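PDB 6CJ7: serpin-12 from Manduca sexta, which is a serine protease inhibitor of the serpin family that controls the prophenoloxidase activation system in larval hemolymph. Local coordinates for residues 22-27 with 288-293; 75-80 with 117-122; 360-365 with 372-377. One frame throughout, in Å; residues are numbered along the deposited sequence.

Contact 1 (22-27 with 288-293); sequences VNVFKQ and NKMGVS
Met290 reaches across to helix 19-31, the first helix of this serpin fold, and meets Asn23, Val24 and Gln27 along one flank of it. It stands just beyond helix 284-289, so the contact ties the N-terminal helix to a turn more than 260 residues further along the chain. From CB, which points at helix 19-31, the methionine runs toward the helix. CG meets Val24 CG2 at 4.1 Å, the two side chains crossing at a slant. SD comes alongside the aliphatic base of Gln27, 3.9 Å from its CB and only slightly further from its CG, and these two chains pass each other in opposite directions. The bend at chi2 (-62°) brings SD there, and a second at chi3 (-63°) swings the methyl CE to 3.6 Å from Asn23 CB, where it touches the backbone carbonyl carbon of Asn23 as well. Val286 adds a further apolar patch against Val24 and Gln27. Towards solvent the packing gives way to polar groups. Gln27 and Lys289 cross at about a right angle, their NE2 and NZ lying 4.1 Å apart, and Glu31 OE2 accepts a hydrogen bond from Gln27 NE2 and forms a salt bridge with Lys289 NZ.

Contact 2 (75-80 with 117-122); sequences EIFKKV and NNFDSD
Lys78 and Asn118 bring their backbones to within 4.1 Å, CA to CA, where the end of helix 109-118 abuts the side of helix 70-85. Between the two backbones the polar atoms are close but not bonded. Asn118 O lies 3.2 Å from Lys78 N at an angle too poor for a hydrogen bond, and it receives the CA-H of Lys78 instead, with CA 3.3 Å from the oxygen and an angle of 130° at the hydrogen. Asn81 ND2 gives this carbonyl a true hydrogen bond. Aliphatic contact comes from the stem of Lys78. With CG anti to the backbone N (chi1 -178°), the chain runs out along the neighbouring backbone: CB rests 3.9 Å from Asn118 CA, CG passes 3.7 Å from Asn117 O, and the ammonium ends in a salt bridge with Glu82. With an alanine here, Glu82 would probably lose its ammonium partner and Asn117 O the methylenes lying beside it. A second apolar contact lies on the buried side, where Phe119 CE2 meets Phe77 CB at 3.9 Å and the two side chains are inclined to each other. Both rings lean on helix 40-51, Phe77 at Thr44 and Ile45, Phe119 at Met49. Helices 40-51, 70-85 and 109-118, which correspond to helices B, D and E of the serpin fold, thus pack together around two phenylalanines.

Contact 3 (360-365 with 372-377); sequences LAILWD and LFMARI
Leu363 and Phe373 face each other across an antiparallel beta hairpin near the C-terminus, the paired strands 359-365 and 370-377 of the sheet usually called sheet B in serpins. The short strand axes run 4.7 Å apart at 173°. Ala361 and Ala375 bond each other both ways through N-H and carbonyl, and Leu363 N bonds Phe373 O; a classic beta bulge then sets Leu372 and Phe373 together opposite Leu363. Side chains alternate between two faces. On one, the small methyls of Ala361 and Ala375 make a low spot beside the taller pair Leu363 and Phe373, where Leu363 CB comes within 3.6 Å of Phe373 CB; beyond CB, the Phe373 ring leads off from the partner strand. Leu363 lays CD2 against Leu372 CB at 4.1 Å and also packs on Phe227 and Tyr232. On the opposite face Ile362 and Met374 stand side by side, Ile362 CG1 4.4 Å from Met374 CG, and Leu360 CD2 bends across to 4.0 Å from Arg376 CB. Helix side chains fit against these bumps: Leu249 touches both Leu360 and Met374, Met254 meets Met374, and Val257 meets Ile362, which sets CG2 beside Phe373 O. The guanidinium of Arg376, turned by a bend at chi3 (79°), is held by Asp246 and by the carbonyls of Ala29, Gln32 and Gly34. At the turn end, Leu372 CD1 nestles against Asp365 CB at 3.8 Å, while the Asp365 carboxylate engages Arg87 and the N-H groups of Arg367 and Ser368. The bulge shows most plainly at Leu363 O, which takes two N-H groups: Leu372 N at 2.8 Å, nearly along the C=O axis, and Phe373 N in a weak bond at 3.4 Å.

How the contacts relate
Contacts 1 and 3 meet directly: from helix 19-31, Phe25 lays its CE1 3.4 Å from Met374 O, and Val22 CG1 lies 4.1 Å from Met374 SD, so the helix that holds Met290 on one flank leans with another on the hairpin. Contact 2 stands apart, its nearest atoms about 5 Å from contact 3 and about 10 Å from contact 1, with its centre about 22 Å from each of theirs. Helix 40-51 bridges the gap, carrying Ile43 against Val24 of contact 1 and Met49 against Phe119 of contact 2. None of the three includes the reactive-centre loop, which in serpins joins the strands corresponding to 317-326 and 351-354.

Contact 1 (22-27 with 288-293)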
# COMPACT_ATOMS: atom_id res chain seq x y z
N VAL A 22 5.03 -5.95 -3.36
CA VAL A 22 4.08 -7.05 -3.53
C VAL A 22 4.58 -8.31 -2.82
O VAL A 22 3.80 -9.01 -2.17
CB VAL A 22 3.81 -7.31 -5.02
CG1 VAL A 22 2.88 -8.51 -5.20
CG2 VAL A 22 3.18 -6.10 -5.66
N ASN A 23 5.88 -8.61 -2.95
CA ASN A 23 6.47 -9.75 -2.25
C ASN A 23 6.31 -9.62 -0.74
O ASN A 23 6.01 -10.61 -0.05
CB ASN A 23 7.95 -9.89 -2.61
CG ASN A 23 8.19 -10.16 -4.09
OD1 ASN A 23 7.34 -10.71 -4.78
ND2 ASN A 23 9.37 -9.78 -4.57
N VAL A 24 6.51 -8.41 -0.20
CA VAL A 24 6.31 -8.19 1.23
C VAL A 24 4.87 -8.48 1.62
O VAL A 24 4.60 -9.17 2.61
CB VAL A 24 6.72 -6.76 1.61
CG1 VAL A 24 6.27 -6.44 3.05
CG2 VAL A 24 8.26 -6.60 1.49
N PHE A 25 3.92 -7.95 0.85
CA PHE A 25 2.51 -8.19 1.16
C PHE A 25 2.19 -9.67 1.15
O PHE A 25 1.51 -10.18 2.05
CB PHE A 25 1.62 -7.44 0.17
CG PHE A 25 0.14 -7.68 0.38
CD1 PHE A 25 -0.57 -6.95 1.33
CD2 PHE A 25 -0.53 -8.64 -0.36
CE1 PHE A 25 -1.94 -7.17 1.53
CE2 PHE A 25 -1.91 -8.88 -0.15
CZ PHE A 25 -2.60 -8.14 0.78
N LYS A 26 2.67 -10.39 0.14
CA LYS A 26 2.39 -11.82 0.06
C LYS A 26 3.03 -12.57 1.22
O LYS A 26 2.43 -13.52 1.75
CB LYS A 26 2.86 -12.39 -1.28
CG LYS A 26 2.01 -11.91 -2.47
CD LYS A 26 2.29 -12.74 -3.71
CE LYS A 26 1.42 -12.30 -4.88
NZ LYS A 26 1.52 -13.30 -5.98
N GLN A 27 4.24 -12.17 1.62
CA GLN A 27 4.88 -12.81 2.76
C GLN A 27 4.05 -12.61 4.03
O GLN A 27 3.79 -13.56 4.77
CB GLN A 27 6.30 -12.28 2.95
CG GLN A 27 7.03 -12.86 4.17
CD GLN A 27 7.20 -14.37 4.08
OE1 GLN A 27 7.51 -14.90 3.02
NE2 GLN A 27 6.98 -15.05 5.19
N ASN A 288 13.31 -8.22 7.76
CA ASN A 288 14.36 -9.15 8.15
C ASN A 288 14.24 -10.49 7.44
O ASN A 288 15.24 -11.20 7.32
CB ASN A 288 14.33 -9.38 9.67
CG ASN A 288 15.12 -8.33 10.45
OD1 ASN A 288 16.09 -7.77 9.95
ND2 ASN A 288 14.72 -8.09 11.70
N LYS A 289 13.04 -10.87 6.99
CA LYS A 289 12.83 -12.10 6.24
C LYS A 289 13.03 -11.93 4.74
O LYS A 289 13.21 -12.94 4.04
CB LYS A 289 11.40 -12.62 6.46
CG LYS A 289 11.10 -13.11 7.86
CD LYS A 289 9.67 -13.64 7.93
CE LYS A 289 9.52 -14.70 9.01
NZ LYS A 289 8.13 -15.21 9.08
N MET A 290 13.02 -10.70 4.23
CA MET A 290 12.99 -10.44 2.80
C MET A 290 14.35 -9.99 2.26
O MET A 290 14.41 -9.38 1.19
CB MET A 290 11.94 -9.39 2.47
CG MET A 290 10.51 -9.75 2.85
SD MET A 290 9.90 -11.21 2.00
CE MET A 290 9.94 -10.64 0.30
N GLY A 291 15.43 -10.24 3.01
CA GLY A 291 16.77 -10.06 2.49
C GLY A 291 17.37 -8.68 2.65
O GLY A 291 18.39 -8.40 2.00
N VAL A 292 16.80 -7.82 3.49
CA VAL A 292 17.37 -6.49 3.67
C VAL A 292 17.66 -6.25 5.15
O VAL A 292 17.58 -5.11 5.62
CB VAL A 292 16.46 -5.39 3.09
CG1 VAL A 292 16.36 -5.53 1.57
CG2 VAL A 292 15.08 -5.44 3.70
N SER A 293 18.02 -7.31 5.87
CA SER A 293 18.23 -7.19 7.31
C SER A 293 19.35 -6.22 7.68
O SER A 293 19.35 -5.69 8.79
CB SER A 293 18.50 -8.57 7.91
OG SER A 293 19.72 -9.10 7.43

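Contact 2 (75-80 with 117-122)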
# COMPACT_ATOMS: atom_id res chain seq x y z
N GLU A 75 14.45 7.57 -10.96
CA GLU A 75 13.76 8.04 -12.15
C GLU A 75 12.33 7.53 -12.19
O GLU A 75 11.40 8.27 -12.56
CB GLU A 75 14.51 7.61 -13.40
CG GLU A 75 15.70 8.48 -13.72
CD GLU A 75 15.38 9.96 -13.65
OE1 GLU A 75 14.48 10.42 -14.39
OE2 GLU A 75 16.02 10.68 -12.86
N ILE A 76 12.13 6.25 -11.84
CA ILE A 76 10.80 5.67 -11.90
C ILE A 76 9.87 6.36 -10.91
O ILE A 76 8.76 6.77 -11.26
CB ILE A 76 10.87 4.15 -11.65
CG1 ILE A 76 11.35 3.44 -12.92
CG2 ILE A 76 9.50 3.60 -11.19
CD1 ILE A 76 11.90 2.06 -12.66
N PHE A 77 10.32 6.53 -9.67
CA PHE A 77 9.39 7.07 -8.69
C PHE A 77 9.22 8.58 -8.83
O PHE A 77 8.15 9.08 -8.47
CB PHE A 77 9.81 6.65 -7.28
CG PHE A 77 9.54 5.21 -7.03
CD1 PHE A 77 8.24 4.74 -6.94
CD2 PHE A 77 10.57 4.29 -6.98
CE1 PHE A 77 7.98 3.40 -6.74
CE2 PHE A 77 10.31 2.95 -6.80
CZ PHE A 77 9.02 2.51 -6.68
N LYS A 78 10.18 9.29 -9.42
CA LYS A 78 9.91 10.68 -9.74
C LYS A 78 8.71 10.78 -10.68
O LYS A 78 7.82 11.61 -10.48
CB LYS A 78 11.14 11.36 -10.35
CG LYS A 78 10.92 12.85 -10.66
CD LYS A 78 12.22 13.51 -11.12
CE LYS A 78 11.98 14.94 -11.54
NZ LYS A 78 11.69 15.02 -13.01
N LYS A 79 8.66 9.90 -11.69
CA LYS A 79 7.57 9.99 -12.66
C LYS A 79 6.26 9.51 -12.05
O LYS A 79 5.21 10.10 -12.32
CB LYS A 79 7.89 9.18 -13.91
CG LYS A 79 6.99 9.58 -15.07
CD LYS A 79 7.19 8.72 -16.30
CE LYS A 79 6.09 9.01 -17.29
NZ LYS A 79 4.77 8.92 -16.59
N VAL A 80 6.29 8.45 -11.23
CA VAL A 80 5.06 7.99 -10.58
C VAL A 80 4.48 9.10 -9.73
O VAL A 80 3.26 9.36 -9.75
CB VAL A 80 5.34 6.72 -9.75
CG1 VAL A 80 4.12 6.38 -8.87
CG2 VAL A 80 5.72 5.56 -10.65
N ASN A 117 12.83 15.80 -4.39
CA ASN A 117 12.63 15.96 -5.83
C ASN A 117 12.15 14.69 -6.53
O ASN A 117 11.57 14.78 -7.62
CB ASN A 117 13.92 16.43 -6.49
CG ASN A 117 14.35 17.81 -6.02
OD1 ASN A 117 13.52 18.63 -5.61
ND2 ASN A 117 15.65 18.08 -6.08
N ASN A 118 12.36 13.50 -5.95
CA ASN A 118 12.04 12.25 -6.63
C ASN A 118 11.07 11.37 -5.87
O ASN A 118 10.28 10.68 -6.51
CB ASN A 118 13.32 11.43 -6.90
CG ASN A 118 14.22 12.07 -7.92
OD1 ASN A 118 14.48 11.49 -9.00
ND2 ASN A 118 14.72 13.26 -7.60
N PHE A 119 11.12 11.35 -4.54
CA PHE A 119 10.39 10.37 -3.75
C PHE A 119 9.22 10.96 -2.95
O PHE A 119 8.60 10.23 -2.16
CB PHE A 119 11.37 9.64 -2.83
CG PHE A 119 12.29 8.70 -3.58
CD1 PHE A 119 13.57 9.09 -3.94
CD2 PHE A 119 11.84 7.46 -3.98
CE1 PHE A 119 14.40 8.22 -4.66
CE2 PHE A 119 12.67 6.60 -4.68
CZ PHE A 119 13.95 6.99 -5.04
N ASP A 120 8.88 12.23 -3.16
CA ASP A 120 7.81 12.89 -2.40
C ASP A 120 8.02 12.63 -0.90
O ASP A 120 7.10 12.25 -0.16
CB ASP A 120 6.44 12.42 -2.87
CG ASP A 120 5.30 13.14 -2.16
OD1 ASP A 120 5.44 14.34 -1.86
OD2 ASP A 120 4.28 12.47 -1.89
N SER A 121 9.25 12.80 -0.46
CA SER A 121 9.64 12.45 0.90
C SER A 121 10.55 13.57 1.40
O SER A 121 10.59 14.66 0.83
CB SER A 121 10.29 11.06 0.92
OG SER A 121 10.52 10.62 2.26
N ASP A 122 11.28 13.30 2.48
CA ASP A 122 12.14 14.32 3.06
C ASP A 122 13.12 13.64 4.01
O ASP A 122 12.98 12.46 4.33
CB ASP A 122 11.32 15.37 3.81
CG ASP A 122 11.94 16.75 3.76
OD1 ASP A 122 13.15 16.87 3.45
OD2 ASP A 122 11.21 17.72 4.05

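Contact 3 (360-365 with 372-377)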
# COMPACT_ATOMS: atom_id res chain seq x y z
N LEU A 360 -10.06 -10.49 -2.79
CA LEU A 360 -8.90 -9.61 -2.90
C LEU A 360 -9.32 -8.32 -3.59
O LEU A 360 -10.06 -8.35 -4.58
CB LEU A 360 -7.79 -10.25 -3.73
CG LEU A 360 -7.12 -11.51 -3.23
CD1 LEU A 360 -5.97 -11.81 -4.19
CD2 LEU A 360 -6.60 -11.31 -1.80
N ALA A 361 -8.83 -7.19 -3.09
CA ALA A 361 -9.05 -5.91 -3.76
C ALA A 361 -7.71 -5.24 -3.99
O ALA A 361 -6.87 -5.19 -3.08
CB ALA A 361 -9.98 -5.00 -2.94
N ILE A 362 -7.50 -4.72 -5.19
CA ILE A 362 -6.25 -4.08 -5.56
C ILE A 362 -6.58 -2.71 -6.10
O ILE A 362 -7.40 -2.59 -7.02
CB ILE A 362 -5.48 -4.90 -6.61
CG1 ILE A 362 -5.11 -6.27 -6.03
CG2 ILE A 362 -4.21 -4.16 -7.06
CD1 ILE A 362 -4.45 -7.20 -7.01
N LEU A 363 -6.00 -1.67 -5.51
CA LEU A 363 -6.13 -0.33 -6.05
C LEU A 363 -5.00 -0.12 -7.05
O LEU A 363 -3.83 -0.22 -6.69
CB LEU A 363 -6.09 0.73 -4.95
CG LEU A 363 -6.25 2.15 -5.52
CD1 LEU A 363 -7.70 2.38 -5.96
CD2 LEU A 363 -5.79 3.19 -4.49
N TRP A 364 -5.37 0.14 -8.31
CA TRP A 364 -4.43 0.17 -9.42
C TRP A 364 -4.30 1.60 -9.93
O TRP A 364 -5.32 2.28 -10.14
CB TRP A 364 -4.93 -0.77 -10.53
CG TRP A 364 -3.94 -1.06 -11.62
CD1 TRP A 364 -3.89 -0.50 -12.87
CD2 TRP A 364 -2.88 -2.02 -11.56
NE1 TRP A 364 -2.85 -1.04 -13.59
CE2 TRP A 364 -2.22 -1.98 -12.81
CE3 TRP A 364 -2.43 -2.90 -10.58
CZ2 TRP A 364 -1.12 -2.80 -13.09
CZ3 TRP A 364 -1.34 -3.72 -10.87
CH2 TRP A 364 -0.70 -3.66 -12.10
N ASP A 365 -3.06 2.05 -10.10
CA ASP A 365 -2.78 3.31 -10.79
C ASP A 365 -2.78 3.02 -12.29
O ASP A 365 -1.91 2.30 -12.79
CB ASP A 365 -1.46 3.90 -10.30
CG ASP A 365 -1.21 5.31 -10.82
OD1 ASP A 365 -1.35 5.55 -12.05
OD2 ASP A 365 -0.90 6.20 -10.00
N LEU A 372 -1.17 0.31 -6.00
CA LEU A 372 -1.01 1.25 -4.90
C LEU A 372 -1.48 0.68 -3.57
O LEU A 372 -1.03 1.13 -2.53
CB LEU A 372 -1.79 2.54 -5.17
CG LEU A 372 -1.32 3.33 -6.39
CD1 LEU A 372 -2.22 4.54 -6.60
CD2 LEU A 372 0.12 3.77 -6.18
N PHE A 373 -2.42 -0.26 -3.60
CA PHE A 373 -2.98 -0.84 -2.39
C PHE A 373 -3.33 -2.29 -2.70
O PHE A 373 -3.85 -2.58 -3.79
CB PHE A 373 -4.24 -0.05 -1.96
CG PHE A 373 -4.49 0.02 -0.50
CD1 PHE A 373 -5.16 -1.00 0.15
CD2 PHE A 373 -4.18 1.17 0.21
CE1 PHE A 373 -5.43 -0.92 1.51
CE2 PHE A 373 -4.45 1.27 1.55
CZ PHE A 373 -5.08 0.22 2.21
N MET A 374 -3.04 -3.18 -1.76
CA MET A 374 -3.51 -4.57 -1.83
C MET A 374 -4.25 -4.88 -0.55
O MET A 374 -3.79 -4.53 0.54
CB MET A 374 -2.36 -5.56 -2.04
CG MET A 374 -1.66 -5.39 -3.38
SD MET A 374 -0.35 -6.60 -3.61
CE MET A 374 -1.31 -8.10 -3.86
N ALA A 375 -5.42 -5.51 -0.67
CA ALA A 375 -6.16 -5.85 0.54
C ALA A 375 -6.72 -7.25 0.39
O ALA A 375 -7.34 -7.58 -0.63
CB ALA A 375 -7.30 -4.86 0.81
N ARG A 376 -6.54 -8.06 1.42
CA ARG A 376 -7.23 -9.32 1.57
C ARG A 376 -8.40 -9.07 2.52
O ARG A 376 -8.20 -8.85 3.72
CB ARG A 376 -6.28 -10.40 2.08
CG ARG A 376 -6.94 -11.75 2.45
CD ARG A 376 -5.90 -12.74 2.89
NE ARG A 376 -5.54 -12.44 4.28
CZ ARG A 376 -4.52 -12.97 4.93
NH1 ARG A 376 -3.75 -13.85 4.34
NH2 ARG A 376 -4.28 -12.60 6.18
N ILE A 377 -9.61 -9.08 1.99
CA ILE A 377 -10.80 -8.75 2.76
C ILE A 377 -11.40 -10.07 3.25
O ILE A 377 -12.09 -10.76 2.50
CB ILE A 377 -11.81 -7.93 1.95
CG1 ILE A 377 -11.10 -6.73 1.32
CG2 ILE A 377 -12.98 -7.54 2.82
CD1 ILE A 377 -10.82 -5.61 2.27